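Local coordinates for protein ubiquitin-conjugating enzyme E2, putative (Trypanosoma cruzi, PDB 4DS2) that probably acts as an E2 ubiquitin-conjugating enzyme, carrying activated ubiquitin as a thioester and passing it on toward substrates, at residues L54-P59 with Y71-L76; S96-G101 with R139-N144. All coordinates share one frame; numbering follows the deposited sequence.

Contact 1: L54-P59 with Y71-L76; sequences LKVKAP and YQLSVL
Leu54 and Val56 pair with Leu73 and Tyr71 in antiparallel register, and four backbone bonds join the two strands. Leu54 N gives its hydrogen to Leu73 O at 2.9 Å and Leu54 O takes one from Leu73 N at 3.0 Å. Two residues on, Val56 N reaches Tyr71 O at 2.8 Å, more bent than the others at 134°, while Tyr71 N returns a straight bond to Val56 O. Between these two hydrogen-bonded pairs sits the non-hydrogen-bonded pair Lys55 and Gln72; their side chains run side by side in the same direction, CG of Lys55 3.9 Å from CG of Gln72.

The opposite face is apolar. Val56 CG1 stands anti to its own nitrogen (chi1 174°), which turns CG2 onto the methyl CD1 of Leu73 and makes a diagonal contact between the two hydrogen-bonded pairs, whose side chains share this face. Leu54 CD1 lies 4.2 Å from Val75 CG2. Just past the strand, Ala58 CB approaches CE1 of Tyr71 obliquely, while Val56 O lies at the edge of that ring.

Further out, helix 120-132 covers this face: Ile124 lies on Leu54, Leu128 on Val56, and Phe132 on Ala58 and the Tyr71 ring. The Tyr71 hydroxyl is bonded to Tyr64 O, which fixes the far end of the ring. Strand 40-46 continues the sheet beyond Lys55, through Phe42 and Ser43.

The chemistry is divided by face: backbone amides satisfy one another within the sheet, hydrocarbon seals it against the helix, and lysine and glutamine take the partly exposed side.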
loop_
_atom_site.group_PDB
_atom_site.type_symbol
_atom_site.label_atom_id
_atom_site.label_comp_id
_atom_site.label_asym_id
_atom_site.label_seq_id
_atom_site.Cartn_x
_atom_site.Cartn_y
_atom_site.Cartn_z
ATOM N N LEU A 54 -3.177 -8.428 -3.190
ATOM C CA LEU A 54 -1.766 -8.664 -2.876
ATOM C C LEU A 54 -1.551 -9.173 -1.421
ATOM O O LEU A 54 -2.345 -8.867 -0.527
ATOM C CB LEU A 54 -0.970 -7.369 -3.037
ATOM C CG LEU A 54 -0.965 -6.534 -4.320
ATOM C CD1 LEU A 54 0.047 -5.406 -4.097
ATOM C CD2 LEU A 54 -0.601 -7.335 -5.552
ATOM N N LYS A 55 -0.456 -9.924 -1.222
ATOM C CA LYS A 55 0.045 -10.269 0.116
ATOM C C LYS A 55 1.450 -9.708 0.271
ATOM O O LYS A 55 2.269 -9.781 -0.638
ATOM C CB LYS A 55 0.038 -11.766 0.356
ATOM C CG LYS A 55 -1.357 -12.390 0.270
ATOM C CD LYS A 55 -1.376 -13.821 0.813
ATOM C CE LYS A 55 -2.604 -14.634 0.430
ATOM N NZ LYS A 55 -2.336 -16.075 0.711
ATOM N N VAL A 56 1.690 -9.077 1.409
ATOM C CA VAL A 56 2.870 -8.221 1.593
ATOM C C VAL A 56 3.449 -8.464 2.967
ATOM O O VAL A 56 2.717 -8.807 3.901
ATOM C CB VAL A 56 2.496 -6.722 1.444
ATOM C CG1 VAL A 56 3.672 -5.829 1.782
ATOM C CG2 VAL A 56 1.982 -6.411 0.035
ATOM N N LYS A 57 4.765 -8.292 3.085
ATOM C CA LYS A 57 5.419 -8.110 4.402
ATOM C C LYS A 57 5.868 -6.672 4.497
ATOM O O LYS A 57 6.409 -6.134 3.539
ATOM C CB LYS A 57 6.631 -9.023 4.551
ATOM C CG LYS A 57 6.299 -10.514 4.470
ATOM C CD LYS A 57 5.527 -10.998 5.688
ATOM C CE LYS A 57 4.781 -12.287 5.385
ATOM N NZ LYS A 57 5.699 -13.441 5.207
ATOM N N ALA A 58 5.633 -6.039 5.640
ATOM C CA ALA A 58 6.308 -4.769 5.935
ATOM C C ALA A 58 7.816 -5.007 6.149
ATOM O O ALA A 58 8.243 -6.157 6.370
ATOM C CB ALA A 58 5.689 -4.098 7.140
ATOM N N PRO A 59 8.635 -3.929 6.074
ATOM C CA PRO A 59 10.080 -4.019 6.333
ATOM C C PRO A 59 10.387 -4.535 7.751
ATOM O O PRO A 59 9.682 -4.163 8.695
ATOM C CB PRO A 59 10.539 -2.553 6.228
ATOM C CG PRO A 59 9.474 -1.840 5.484
ATOM C CD PRO A 59 8.216 -2.523 5.911
ATOM N N TYR A 71 0.386 -8.777 5.409
ATOM C CA TYR A 71 -0.603 -7.728 5.210
ATOM C C TYR A 71 -1.235 -7.937 3.852
ATOM O O TYR A 71 -0.537 -8.082 2.854
ATOM C CB TYR A 71 0.037 -6.342 5.243
ATOM C CG TYR A 71 0.514 -5.914 6.604
ATOM C CD1 TYR A 71 1.758 -6.304 7.075
ATOM C CD2 TYR A 71 -0.274 -5.107 7.419
ATOM C CE1 TYR A 71 2.202 -5.917 8.324
ATOM C CE2 TYR A 71 0.165 -4.704 8.669
ATOM C CZ TYR A 71 1.411 -5.109 9.113
ATOM O OH TYR A 71 1.840 -4.718 10.358
ATOM N N GLN A 72 -2.558 -7.931 3.819
ATOM C CA GLN A 72 -3.268 -8.086 2.590
ATOM C C GLN A 72 -3.837 -6.777 2.098
ATOM O O GLN A 72 -4.451 -6.024 2.872
ATOM C CB GLN A 72 -4.415 -9.064 2.783
ATOM C CG GLN A 72 -4.003 -10.490 2.493
ATOM C CD GLN A 72 -4.948 -11.456 3.089
ATOM O OE1 GLN A 72 -5.002 -11.632 4.309
ATOM N NE2 GLN A 72 -5.713 -12.095 2.237
ATOM N N LEU A 73 -3.672 -6.541 0.790
ATOM C CA LEU A 73 -4.165 -5.318 0.149
ATOM C C LEU A 73 -5.001 -5.621 -1.057
ATOM O O LEU A 73 -4.963 -6.738 -1.568
ATOM C CB LEU A 73 -3.001 -4.458 -0.278
ATOM C CG LEU A 73 -2.120 -4.002 0.867
ATOM C CD1 LEU A 73 -0.693 -4.473 0.636
ATOM C CD2 LEU A 73 -2.227 -2.503 1.059
ATOM N N SER A 74 -5.777 -4.612 -1.477
ATOM C CA SER A 74 -6.540 -4.592 -2.734
ATOM C C SER A 74 -6.121 -3.381 -3.516
ATOM O O SER A 74 -6.164 -2.263 -2.999
ATOM C CB SER A 74 -8.053 -4.432 -2.508
ATOM O OG SER A 74 -8.594 -5.561 -1.869
ATOM N N VAL A 75 -5.748 -3.606 -4.775
ATOM C CA VAL A 75 -5.563 -2.543 -5.748
ATOM C C VAL A 75 -6.731 -2.568 -6.728
ATOM O O VAL A 75 -6.853 -3.504 -7.516
ATOM C CB VAL A 75 -4.249 -2.741 -6.499
ATOM C CG1 VAL A 75 -3.990 -1.574 -7.441
ATOM C CG2 VAL A 75 -3.114 -2.962 -5.510
ATOM N N LEU A 76 -7.584 -1.551 -6.655
ATOM C CA LEU A 76 -8.732 -1.396 -7.524
ATOM C C LEU A 76 -8.500 -0.334 -8.628
ATOM O O LEU A 76 -8.152 0.813 -8.352
ATOM C CB LEU A 76 -9.944 -1.028 -6.670
ATOM C CG LEU A 76 -11.302 -0.640 -7.300
ATOM C CD1 LEU A 76 -11.695 -1.458 -8.548
ATOM C CD2 LEU A 76 -12.383 -0.738 -6.205
#

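Contact 2: S96-G101 with R139-N144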
loop_
_atom_site.group_PDB
_atom_site.type_symbol
_atom_site.label_atom_id
_atom_site.label_comp_id
_atom_site.label_asym_id
_atom_site.label_seq_id
_atom_site.Cartn_x
_atom_site.Cartn_y
_atom_site.Cartn_z
ATOM N N SER A 96 -2.844 3.094 12.232
ATOM C CA SER A 96 -2.061 4.102 11.536
ATOM C C SER A 96 -2.834 5.406 11.429
ATOM O O SER A 96 -4.074 5.389 11.314
ATOM C CB SER A 96 -1.728 3.610 10.130
ATOM O OG SER A 96 -1.364 4.682 9.273
ATOM N N PRO A 97 -2.096 6.545 11.416
ATOM C CA PRO A 97 -2.702 7.840 11.064
ATOM C C PRO A 97 -3.168 7.936 9.599
ATOM O O PRO A 97 -4.012 8.774 9.270
ATOM C CB PRO A 97 -1.552 8.835 11.277
ATOM C CG PRO A 97 -0.389 8.065 11.846
ATOM C CD PRO A 97 -0.624 6.642 11.545
ATOM N N LEU A 98 -2.601 7.087 8.738
ATOM C CA LEU A 98 -2.819 7.202 7.276
ATOM C C LEU A 98 -3.936 6.214 6.747
ATOM O O LEU A 98 -4.448 6.349 5.620
ATOM C CB LEU A 98 -1.455 7.100 6.533
ATOM C CG LEU A 98 -0.313 8.118 6.840
ATOM C CD1 LEU A 98 1.036 7.577 6.359
ATOM C CD2 LEU A 98 -0.547 9.490 6.233
ATOM N N VAL A 99 -4.368 5.295 7.617
ATOM C CA VAL A 99 -5.374 4.276 7.280
ATOM C C VAL A 99 -6.623 4.354 8.191
ATOM O O VAL A 99 -6.506 4.494 9.403
ATOM C CB VAL A 99 -4.780 2.854 7.416
ATOM C CG1 VAL A 99 -5.789 1.816 6.904
ATOM C CG2 VAL A 99 -3.433 2.764 6.702
ATOM N N THR A 100 -7.809 4.243 7.597
ATOM C CA THR A 100 -9.067 4.242 8.367
ATOM C C THR A 100 -9.390 2.829 8.932
ATOM O O THR A 100 -8.692 1.855 8.622
ATOM C CB THR A 100 -10.269 4.758 7.522
ATOM O OG1 THR A 100 -10.720 3.728 6.628
ATOM C CG2 THR A 100 -9.905 5.989 6.726
ATOM N N GLY A 101 -10.432 2.718 9.766
ATOM C CA GLY A 101 -10.924 1.402 10.167
ATOM C C GLY A 101 -11.534 0.564 9.022
ATOM O O GLY A 101 -11.773 -0.634 9.183
ATOM N N ARG A 139 1.682 14.885 6.307
ATOM C CA ARG A 139 1.328 15.751 5.158
ATOM C C ARG A 139 -0.170 16.084 5.095
ATOM O O ARG A 139 -0.739 16.582 6.051
ATOM C CB ARG A 139 1.765 15.130 3.851
ATOM C CG ARG A 139 3.244 14.931 3.785
ATOM C CD ARG A 139 3.597 14.103 2.583
ATOM N NE ARG A 139 4.947 13.613 2.713
ATOM C CZ ARG A 139 5.417 12.531 2.120
ATOM N NH1 ARG A 139 4.652 11.782 1.333
ATOM N NH2 ARG A 139 6.683 12.205 2.294
ATOM N N ASP A 140 -0.800 15.834 3.953
ATOM C CA ASP A 140 -2.187 16.223 3.715
ATOM C C ASP A 140 -3.019 14.972 3.542
ATOM O O ASP A 140 -4.144 15.052 3.088
ATOM C CB ASP A 140 -2.248 17.108 2.460
ATOM C CG ASP A 140 -1.769 16.382 1.203
ATOM O OD1 ASP A 140 -1.090 15.321 1.311
ATOM O OD2 ASP A 140 -2.086 16.858 0.097
ATOM N N ASP A 141 -2.443 13.818 3.927
ATOM C CA ASP A 141 -3.020 12.470 3.689
ATOM C C ASP A 141 -3.351 11.706 4.983
ATOM O O ASP A 141 -3.575 10.490 4.975
ATOM C CB ASP A 141 -2.103 11.632 2.763
ATOM C CG ASP A 141 -0.679 11.511 3.273
ATOM O OD1 ASP A 141 -0.334 12.149 4.293
ATOM O OD2 ASP A 141 0.120 10.781 2.642
ATOM N N ASP A 142 -3.397 12.423 6.087
ATOM C CA ASP A 142 -3.880 11.852 7.335
ATOM C C ASP A 142 -5.377 11.610 7.260
ATOM O O ASP A 142 -6.112 12.514 6.846
ATOM C CB ASP A 142 -3.561 12.770 8.514
ATOM C CG ASP A 142 -2.259 12.376 9.234
ATOM O OD1 ASP A 142 -1.318 11.796 8.610
ATOM O OD2 ASP A 142 -2.205 12.643 10.448
ATOM N N VAL A 143 -5.788 10.373 7.611
ATOM C CA VAL A 143 -7.204 9.946 7.623
ATOM C C VAL A 143 -7.696 9.556 9.026
ATOM O O VAL A 143 -8.879 9.404 9.220
ATOM C CB VAL A 143 -7.486 8.722 6.685
ATOM C CG1 VAL A 143 -7.017 9.004 5.281
ATOM C CG2 VAL A 143 -6.837 7.463 7.221
ATOM N N ASN A 144 -6.773 9.351 9.969
ATOM C CA ASN A 144 -7.073 8.854 11.318
ATOM C C ASN A 144 -6.359 9.737 12.315
ATOM O O ASN A 144 -5.208 9.470 12.661
ATOM C CB ASN A 144 -6.553 7.419 11.433
ATOM C CG ASN A 144 -6.903 6.749 12.761
ATOM O OD1 ASN A 144 -7.262 7.402 13.727
ATOM N ND2 ASN A 144 -6.800 5.425 12.793
HETATM O O HOH W 1 -4.028 8.216 3.747
#
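Ser96 brings its carbonyl to the side chain of Asn144, with Ser96 O 3.1 Å from Asn144 ND2, and turns its hydroxyl back to accept from Leu98 N, forming an ST turn. Pro97 follows with the central grip: its O accepts from Val143 N, nearly in line with the carbonyl, and from Asn144 N, which comes in well above the carbonyl plane; both bonds are 2.9 Å. Leu98 crosses two carboxylates obliquely, CD2 lying 3.3 Å from Asp141 OD1 and 3.4 Å from Asp142 OD1, oxygens salt-bridged to Arg130 and Arg148 respectively. A water bridges Leu98 O and Asp141 O, donating to both. Val99 contributes mainly backbone, against which Val143 CG2 packs. Thr100 CG2 meets Val143 CG2 at 3.4 Å, the two side chains crossing at about a right angle, while Thr100 OG1 accepts from Glu102 N and Gly104 N. Asn144 OD1, for its part, caps helix 145-153 by accepting from Ala147 N, its CG placed anti to the backbone nitrogen. Cys106 touches Asp141 and Val143. This pairing of the loop after the last strand with the approach to helix 145-153, the first of two helices near the C-terminus, is consistent with the ubiquitin-conjugating (UBC) fold.

In the fold
Contact 1 is core: it joins the two middle strands of the four-stranded antiparallel sheet, its centre about 6 Å from the centre of the chain. Contact 2 lies farther out, about 13 Å from that centre, and joins two loops, neither in helix or strand. The centres of contact 1 and contact 2 are about 17 Å apart. The two do not touch. Helix 120-132 relates them, since its residues pack on the apolar face of 54-59 and also against Leu98 and Val99. Regular paired amides and hydrocarbon hold the first; one shared carbonyl and a bridging water join the loops of the second, while a helix cap and aspartates paired with arginines position 139-144 from outside.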